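Local coordinates for protein acyl-coenzyme A oxidase acox-1.1 (Caenorhabditis elegans, PDB 5K3H) that catalyses the FAD-dependent desaturation of acyl-CoA thioesters to (2E)-enoyl-CoA, releasing hydrogen peroxide, in the first step of peroxisomal beta-oxidation, at residues B[304-309]-B[396-401]; B[341-346]-B[402-407]. All coordinates share one frame; numbering follows the deposited sequence.

Contact 1: B[304-309]-B[396-401]; sequences IMLSYA and HQTGEG
Leu306 holds CG anti to its own backbone N (chi1 -174°) and thereby reaches across to helix residues 396-401, while the first torsion of Thr398 swings the methyl beside its carbonyl carbon and leaves OG1 beside the backbone N. The methyl then meets the root of the leucine: Leu306 CB lies 3.9 Å from Thr398 CG2. Farther out, one leucine branch does the rest of the touching. Leu306 CD1 sits 3.8 Å from Thr398 O and equally near Gly401 C, so it rests on the backbone one turn along. Gly401 lets the leucine methyl settle there, since a CB would point toward Leu306 and collide with CD1. The hydroxyl of Thr398 turns back on its own helix, where OG1 is hydrogen-bonded to Val394 O, so the threonine presents carbon to the leucine. Phe354 of helix 338-367 packs on Thr398, and Ile402 lies against Leu306. No hydrogen bond joins the two segments, and all three touching residues are buried. Leu306 CA and Thr398 CA are 5.8 Å apart. The arrangement is helix-helix packing of 300-319 against 382-408 within the helical C-alpha1 domain of the acyl-CoA oxidase fold.

Contact 2: B[341-346]-B[402-407]; sequences QHRLFP and IEQARM
Arg343 reaches across helix residues 402-407, and its guanidinium meets two neighbours in different ways: Met407 over one face, Gln404 at the edge. The arginine chain crosses both side chains at about a right angle. Over the face, Met407 CB is 3.3 Å from Arg343 NH2, and the methionine backbone lies near the rim of the same group. At the edge, Gln404 OE1 lies in the guanidinium plane, 3.5 Å from Arg343 NE; the two flat groups are turned 34° apart, and the approach is polar but too long to count as a hydrogen bond. The first arginine torsion (chi1 84°) places CG between backbone N and carbonyl carbon, and a bend at chi3 carries the group on toward Met407. Nearer the backbone, Gln404 CB packs 3.5 Å from Arg343 O. Replacing Arg343, for instance by an alanine, is likely to deprive Gln404 OE1 of the positive group beside it and open a gap next to Met407 CB. Arg343 belongs to the FAD site and Gln404 to the ATP site, both shared between the subunits. Leu344 adds a looser apolar touch, CD2 lying 4.3 Å from Ala405 CA. Within 402-407, Arg406 grips Glu403 OE2 side-on with NE and NH2 in a salt bridge. The short segment axes run 9.0 Å apart at 140°, nearer antiparallel than parallel; helix 300-319 packs on Leu344 and Ala405, while Met438 of the second subunit packs on Arg343 and His396 of that subunit on Met407.

Overall arrangement
Both contacts use helix 382-408: contact 1 joins it to helix 300-319, contact 2 joins the next turns to helix 338-367, and all three helices belong to the C-alpha1 domain. The contact centres are 9 Å apart, and they touch through Leu306 and Ala309 of contact 1 packing on Ile402 and Ala405 of contact 2. Contact 1 is the more central, about 8 Å from the chain centre against about 18 Å for contact 2, and its touching residues are all buried and meet through carbon-to-carbon and carbon-to-backbone packing. Contact 2 is buried too, though Gln404 and Met407 are partly exposed; it mixes polar with apolar touches, borders the second subunit and carries residues of the shared FAD and ATP sites.

Contact 1: B[304-309]-B[396-401]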
ATOM      1  N   ILE B 304      -3.721  16.512   4.165  1.00 16.93           N
ATOM      2  CA  ILE B 304      -4.063  16.937   2.813  1.00 16.95           C
ATOM      3  C   ILE B 304      -4.003  15.759   1.853  1.00 17.05           C
ATOM      4  O   ILE B 304      -4.917  15.557   1.044  1.00 16.74           O
ATOM      5  CB  ILE B 304      -3.150  18.114   2.396  1.00 17.04           C
ATOM      6  CG1 ILE B 304      -3.645  19.396   3.095  1.00 17.34           C
ATOM      7  CG2 ILE B 304      -3.094  18.295   0.878  1.00 17.17           C
ATOM      8  CD1 ILE B 304      -2.803  20.588   2.948  1.00 17.75           C
ATOM      9  N   MET B 305      -2.952  14.937   1.950  1.00 16.54           N
ATOM     10  CA  MET B 305      -2.877  13.755   1.094  1.00 17.60           C
ATOM     11  C   MET B 305      -4.054  12.833   1.337  1.00 16.80           C
ATOM     12  O   MET B 305      -4.644  12.313   0.390  1.00 15.98           O
ATOM     13  CB  MET B 305      -1.597  12.972   1.347  1.00 19.23           C
ATOM     14  CG  MET B 305      -0.352  13.795   1.305  1.00 20.86           C
ATOM     15  SD  MET B 305       0.212  14.000  -0.367  1.00 22.15           S
ATOM     16  CE  MET B 305       1.736  13.178  -0.100  1.00 22.32           C
ATOM     17  N   LEU B 306      -4.368  12.563   2.611  1.00 16.22           N
ATOM     18  CA  LEU B 306      -5.511  11.710   2.924  1.00 15.66           C
ATOM     19  C   LEU B 306      -6.769  12.313   2.356  1.00 14.61           C
ATOM     20  O   LEU B 306      -7.554  11.627   1.699  1.00 15.45           O
ATOM     21  CB  LEU B 306      -5.615  11.491   4.442  1.00 15.67           C
ATOM     22  CG  LEU B 306      -6.656  10.524   5.046  1.00 16.12           C
ATOM     23  CD1 LEU B 306      -6.667   9.168   4.393  1.00 16.08           C
ATOM     24  CD2 LEU B 306      -6.441  10.358   6.544  1.00 16.33           C
ATOM     25  N   SER B 307      -6.916  13.623   2.494  1.00 15.78           N
ATOM     26  CA  SER B 307      -8.087  14.295   1.945  1.00 15.65           C
ATOM     27  C   SER B 307      -8.086  14.273   0.407  1.00 15.26           C
ATOM     28  O   SER B 307      -9.154  14.132  -0.205  1.00 15.34           O
ATOM     29  CB  SER B 307      -8.166  15.722   2.497  1.00 16.28           C
ATOM     30  OG  SER B 307      -9.381  16.360   2.111  1.00 16.42           O
ATOM     31  N   TYR B 308      -6.917  14.388  -0.250  1.00 15.39           N
ATOM     32  CA  TYR B 308      -6.878  14.151  -1.696  1.00 15.78           C
ATOM     33  C   TYR B 308      -7.557  12.841  -2.029  1.00 15.43           C
ATOM     34  O   TYR B 308      -8.449  12.787  -2.886  1.00 15.83           O
ATOM     35  CB  TYR B 308      -5.450  14.085  -2.251  1.00 16.25           C
ATOM     36  CG  TYR B 308      -4.691  15.372  -2.417  1.00 16.77           C
ATOM     37  CD1 TYR B 308      -5.332  16.607  -2.450  1.00 16.86           C
ATOM     38  CD2 TYR B 308      -3.299  15.349  -2.511  1.00 17.20           C
ATOM     39  CE1 TYR B 308      -4.596  17.782  -2.582  1.00 17.72           C
ATOM     40  CE2 TYR B 308      -2.563  16.517  -2.648  1.00 17.34           C
ATOM     41  CZ  TYR B 308      -3.214  17.726  -2.674  1.00 17.74           C
ATOM     42  OH  TYR B 308      -2.464  18.881  -2.806  1.00 18.30           O
ATOM     43  N   ALA B 309      -7.117  11.756  -1.372  1.00 15.29           N
ATOM     44  CA  ALA B 309      -7.610  10.427  -1.715  1.00 15.14           C
ATOM     45  C   ALA B 309      -9.099  10.286  -1.421  1.00 14.90           C
ATOM     46  O   ALA B 309      -9.837   9.681  -2.207  1.00 14.49           O
ATOM     47  CB  ALA B 309      -6.804   9.368  -0.968  1.00 15.27           C
ATOM     48  N   HIS B 396       1.271   6.242   9.285  1.00 20.26           N
ATOM     49  CA  HIS B 396       0.714   4.902   9.125  1.00 22.89           C
ATOM     50  C   HIS B 396      -0.783   4.958   8.900  1.00 19.71           C
ATOM     51  O   HIS B 396      -1.292   4.333   7.970  1.00 19.83           O
ATOM     52  CB  HIS B 396       1.040   4.044  10.346  1.00 28.18           C
ATOM     53  CG  HIS B 396       0.296   2.744  10.382  1.00 37.64           C
ATOM     54  ND1 HIS B 396       0.705   1.631   9.677  1.00 43.12           N
ATOM     55  CD2 HIS B 396      -0.840   2.384  11.030  1.00 43.06           C
ATOM     56  CE1 HIS B 396      -0.150   0.646   9.882  1.00 45.53           C
ATOM     57  NE2 HIS B 396      -1.097   1.078  10.696  1.00 47.84           N
ATOM     58  N   GLN B 397      -1.503   5.731   9.724  1.00 21.30           N
ATOM     59  CA  GLN B 397      -2.954   5.848   9.578  1.00 20.81           C
ATOM     60  C   GLN B 397      -3.357   6.581   8.308  1.00 19.46           C
ATOM     61  O   GLN B 397      -4.422   6.285   7.739  1.00 18.15           O
ATOM     62  CB  GLN B 397      -3.550   6.561  10.781  1.00 21.11           C
ATOM     63  CG  GLN B 397      -3.509   5.713  12.010  1.00 22.28           C
ATOM     64  CD  GLN B 397      -4.345   6.260  13.113  1.00 22.68           C
ATOM     65  OE1 GLN B 397      -4.942   7.323  12.994  1.00 21.54           O
ATOM     66  NE2 GLN B 397      -4.338   5.569  14.235  1.00 24.10           N
ATOM     67  N   THR B 398      -2.539   7.535   7.850  1.00 17.66           N
ATOM     68  CA  THR B 398      -2.795   8.156   6.552  1.00 17.98           C
ATOM     69  C   THR B 398      -2.675   7.127   5.438  1.00 18.41           C
ATOM     70  O   THR B 398      -3.553   7.035   4.577  1.00 19.58           O
ATOM     71  CB  THR B 398      -1.823   9.312   6.297  1.00 17.51           C
ATOM     72  OG1 THR B 398      -2.041  10.343   7.259  1.00 18.26           O
ATOM     73  CG2 THR B 398      -2.057   9.891   4.936  1.00 17.26           C
ATOM     74  N   GLY B 399      -1.602   6.319   5.462  1.00 18.66           N
ATOM     75  CA  GLY B 399      -1.418   5.266   4.462  1.00 19.02           C
ATOM     76  C   GLY B 399      -2.527   4.226   4.458  1.00 19.75           C
ATOM     77  O   GLY B 399      -2.992   3.802   3.395  1.00 18.68           O
ATOM     78  N   GLU B 400      -2.963   3.796   5.646  1.00 18.91           N
ATOM     79  CA  GLU B 400      -4.118   2.900   5.753  1.00 20.07           C
ATOM     80  C   GLU B 400      -5.353   3.491   5.072  1.00 18.32           C
ATOM     81  O   GLU B 400      -6.024   2.815   4.282  1.00 18.46           O
ATOM     82  CB  GLU B 400      -4.390   2.617   7.231  1.00 23.07           C
ATOM     83  CG  GLU B 400      -5.693   1.879   7.536  1.00 27.86           C
ATOM     84  CD  GLU B 400      -6.049   1.830   9.051  1.00 32.24           C
ATOM     85  OE1 GLU B 400      -5.171   2.140   9.927  1.00 30.67           O
ATOM     86  OE2 GLU B 400      -7.231   1.477   9.354  1.00 37.00           O
ATOM     87  N   GLY B 401      -5.648   4.770   5.325  1.00 17.95           N
ATOM     88  CA  GLY B 401      -6.848   5.364   4.749  1.00 17.39           C
ATOM     89  C   GLY B 401      -6.768   5.581   3.250  1.00 17.15           C
ATOM     90  O   GLY B 401      -7.722   5.297   2.526  1.00 16.27           O
TER

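Contact 2: B[341-346]-B[402-407]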
ATOM      1  N   GLN B 341     -19.328   3.141   3.008  1.00 16.78           N
ATOM      2  CA  GLN B 341     -19.257   4.212   3.987  1.00 16.94           C
ATOM      3  C   GLN B 341     -18.259   3.875   5.091  1.00 17.54           C
ATOM      4  O   GLN B 341     -17.480   4.738   5.518  1.00 16.91           O
ATOM      5  CB  GLN B 341     -20.652   4.452   4.565  1.00 16.77           C
ATOM      6  CG  GLN B 341     -21.685   4.821   3.498  1.00 16.56           C
ATOM      7  CD  GLN B 341     -23.063   5.123   4.072  1.00 16.48           C
ATOM      8  OE1 GLN B 341     -23.262   5.087   5.294  1.00 16.61           O
ATOM      9  NE2 GLN B 341     -24.013   5.449   3.200  1.00 16.40           N
ATOM     10  N   HIS B 342     -18.248   2.609   5.536  1.00 17.53           N
ATOM     11  CA  HIS B 342     -17.356   2.197   6.607  1.00 17.98           C
ATOM     12  C   HIS B 342     -15.896   2.324   6.203  1.00 18.90           C
ATOM     13  O   HIS B 342     -15.026   2.535   7.064  1.00 19.59           O
ATOM     14  CB  HIS B 342     -17.688   0.761   7.028  1.00 17.70           C
ATOM     15  CG  HIS B 342     -16.891   0.259   8.200  1.00 17.52           C
ATOM     16  ND1 HIS B 342     -15.913  -0.709   8.080  1.00 17.18           N
ATOM     17  CD2 HIS B 342     -16.936   0.582   9.515  1.00 17.57           C
ATOM     18  CE1 HIS B 342     -15.394  -0.963   9.271  1.00 17.01           C
ATOM     19  NE2 HIS B 342     -15.991  -0.189  10.159  1.00 17.42           N
ATOM     20  N   ARG B 343     -15.590   2.185   4.918  1.00 16.18           N
ATOM     21  CA  ARG B 343     -14.200   2.248   4.489  1.00 17.07           C
ATOM     22  C   ARG B 343     -13.783   3.645   4.025  1.00 16.24           C
ATOM     23  O   ARG B 343     -12.616   3.839   3.664  1.00 15.63           O
ATOM     24  CB  ARG B 343     -13.953   1.211   3.379  1.00 19.80           C
ATOM     25  CG  ARG B 343     -14.323   1.690   1.988  1.00 24.16           C
ATOM     26  CD  ARG B 343     -14.453   0.541   1.013  1.00 27.75           C
ATOM     27  NE  ARG B 343     -13.311  -0.342   1.080  1.00 33.44           N
ATOM     28  CZ  ARG B 343     -13.107  -1.368   0.254  1.00 39.59           C
ATOM     29  NH1 ARG B 343     -13.986  -1.631  -0.712  1.00 37.77           N
ATOM     30  NH2 ARG B 343     -12.021  -2.133   0.403  1.00 42.11           N
ATOM     31  N   LEU B 344     -14.689   4.627   4.060  1.00 17.12           N
ATOM     32  CA  LEU B 344     -14.383   6.002   3.688  1.00 15.96           C
ATOM     33  C   LEU B 344     -14.569   6.979   4.839  1.00 15.46           C
ATOM     34  O   LEU B 344     -13.647   7.749   5.141  1.00 15.38           O
ATOM     35  CB  LEU B 344     -15.276   6.445   2.502  1.00 15.94           C
ATOM     36  CG  LEU B 344     -15.154   5.849   1.083  1.00 16.17           C
ATOM     37  CD1 LEU B 344     -16.263   6.405   0.255  1.00 16.20           C
ATOM     38  CD2 LEU B 344     -13.791   6.132   0.407  1.00 16.59           C
ATOM     39  N   PHE B 345     -15.754   6.996   5.480  1.00 15.97           N
ATOM     40  CA  PHE B 345     -16.114   8.091   6.383  1.00 15.53           C
ATOM     41  C   PHE B 345     -15.234   8.133   7.631  1.00 15.29           C
ATOM     42  O   PHE B 345     -14.935   9.230   8.117  1.00 14.66           O
ATOM     43  CB  PHE B 345     -17.585   8.033   6.804  1.00 15.34           C
ATOM     44  CG  PHE B 345     -18.568   8.145   5.663  1.00 15.30           C
ATOM     45  CD1 PHE B 345     -18.158   8.541   4.395  1.00 15.43           C
ATOM     46  CD2 PHE B 345     -19.901   7.762   5.846  1.00 15.31           C
ATOM     47  CE1 PHE B 345     -19.064   8.598   3.349  1.00 15.23           C
ATOM     48  CE2 PHE B 345     -20.799   7.816   4.820  1.00 15.30           C
ATOM     49  CZ  PHE B 345     -20.387   8.235   3.564  1.00 15.17           C
ATOM     50  N   PRO B 346     -14.812   7.003   8.209  1.00 15.97           N
ATOM     51  CA  PRO B 346     -13.911   7.107   9.355  1.00 16.29           C
ATOM     52  C   PRO B 346     -12.596   7.787   9.024  1.00 16.57           C
ATOM     53  O   PRO B 346     -11.944   8.310   9.933  1.00 16.73           O
ATOM     54  CB  PRO B 346     -13.717   5.643   9.787  1.00 16.19           C
ATOM     55  CG  PRO B 346     -14.943   4.930   9.322  1.00 16.29           C
ATOM     56  CD  PRO B 346     -15.235   5.597   7.999  1.00 16.24           C
ATOM     57  N   ILE B 402      -5.613   6.022   2.755  1.00 16.15           N
ATOM     58  CA  ILE B 402      -5.442   6.207   1.316  1.00 16.21           C
ATOM     59  C   ILE B 402      -5.621   4.877   0.594  1.00 17.09           C
ATOM     60  O   ILE B 402      -6.197   4.818  -0.499  1.00 15.94           O
ATOM     61  CB  ILE B 402      -4.059   6.819   1.013  1.00 16.16           C
ATOM     62  CG1 ILE B 402      -3.919   8.219   1.600  1.00 16.12           C
ATOM     63  CG2 ILE B 402      -3.840   6.897  -0.495  1.00 16.52           C
ATOM     64  CD1 ILE B 402      -2.536   8.717   1.556  1.00 15.95           C
ATOM     65  N   GLU B 403      -5.144   3.783   1.201  1.00 17.74           N
ATOM     66  CA  GLU B 403      -5.324   2.462   0.601  1.00 19.60           C
ATOM     67  C   GLU B 403      -6.790   2.033   0.609  1.00 18.17           C
ATOM     68  O   GLU B 403      -7.296   1.536  -0.406  1.00 18.80           O
ATOM     69  CB  GLU B 403      -4.469   1.432   1.336  1.00 22.43           C
ATOM     70  CG  GLU B 403      -4.281   0.115   0.603  1.00 27.01           C
ATOM     71  CD  GLU B 403      -3.519   0.252  -0.716  1.00 31.14           C
ATOM     72  OE1 GLU B 403      -2.576   1.084  -0.789  1.00 35.27           O
ATOM     73  OE2 GLU B 403      -3.871  -0.467  -1.693  1.00 33.95           O
ATOM     74  N   GLN B 404      -7.507   2.263   1.716  1.00 19.32           N
ATOM     75  CA  GLN B 404      -8.946   1.999   1.725  1.00 18.27           C
ATOM     76  C   GLN B 404      -9.656   2.803   0.650  1.00 19.00           C
ATOM     77  O   GLN B 404     -10.555   2.287  -0.025  1.00 19.21           O
ATOM     78  CB  GLN B 404      -9.527   2.306   3.097  1.00 17.54           C
ATOM     79  CG  GLN B 404      -9.113   1.300   4.138  1.00 17.61           C
ATOM     80  CD  GLN B 404      -9.500  -0.122   3.757  1.00 18.33           C
ATOM     81  OE1 GLN B 404     -10.640  -0.395   3.394  1.00 18.73           O
ATOM     82  NE2 GLN B 404      -8.548  -1.035   3.838  1.00 17.74           N
ATOM     83  N   ALA B 405      -9.248   4.066   0.464  1.00 17.84           N
ATOM     84  CA  ALA B 405      -9.804   4.912  -0.594  1.00 18.12           C
ATOM     85  C   ALA B 405      -9.511   4.340  -1.984  1.00 18.41           C
ATOM     86  O   ALA B 405     -10.376   4.359  -2.870  1.00 18.78           O
ATOM     87  CB  ALA B 405      -9.249   6.332  -0.472  1.00 18.01           C
ATOM     88  N   ARG B 406      -8.291   3.837  -2.209  1.00 18.69           N
ATOM     89  CA  ARG B 406      -8.023   3.221  -3.504  1.00 20.26           C
ATOM     90  C   ARG B 406      -8.956   2.029  -3.754  1.00 18.85           C
ATOM     91  O   ARG B 406      -9.554   1.909  -4.829  1.00 18.68           O
ATOM     92  CB  ARG B 406      -6.561   2.786  -3.615  1.00 22.49           C
ATOM     93  CG  ARG B 406      -6.245   2.395  -5.046  1.00 25.65           C
ATOM     94  CD  ARG B 406      -4.958   1.660  -5.173  1.00 27.96           C
ATOM     95  NE  ARG B 406      -4.892   0.527  -4.238  1.00 30.46           N
ATOM     96  CZ  ARG B 406      -5.443  -0.669  -4.453  1.00 33.29           C
ATOM     97  NH1 ARG B 406      -6.102  -0.909  -5.578  1.00 36.38           N
ATOM     98  NH2 ARG B 406      -5.330  -1.629  -3.539  1.00 36.21           N
ATOM     99  N   MET B 407      -9.066   1.123  -2.769  1.00 22.94           N
ATOM    100  CA  MET B 407      -9.942  -0.048  -2.880  1.00 23.23           C
ATOM    101  C   MET B 407     -11.411   0.346  -3.051  1.00 20.92           C
ATOM    102  O   MET B 407     -12.141  -0.282  -3.826  1.00 19.86           O
ATOM    103  CB  MET B 407      -9.751  -0.924  -1.644  1.00 26.02           C
ATOM    104  CG  MET B 407      -8.446  -1.706  -1.650  1.00 28.75           C
ATOM    105  SD  MET B 407      -8.029  -2.463  -0.066  1.00 33.66           S
ATOM    106  CE  MET B 407      -6.247  -2.603  -0.250  1.00 33.96           C
TER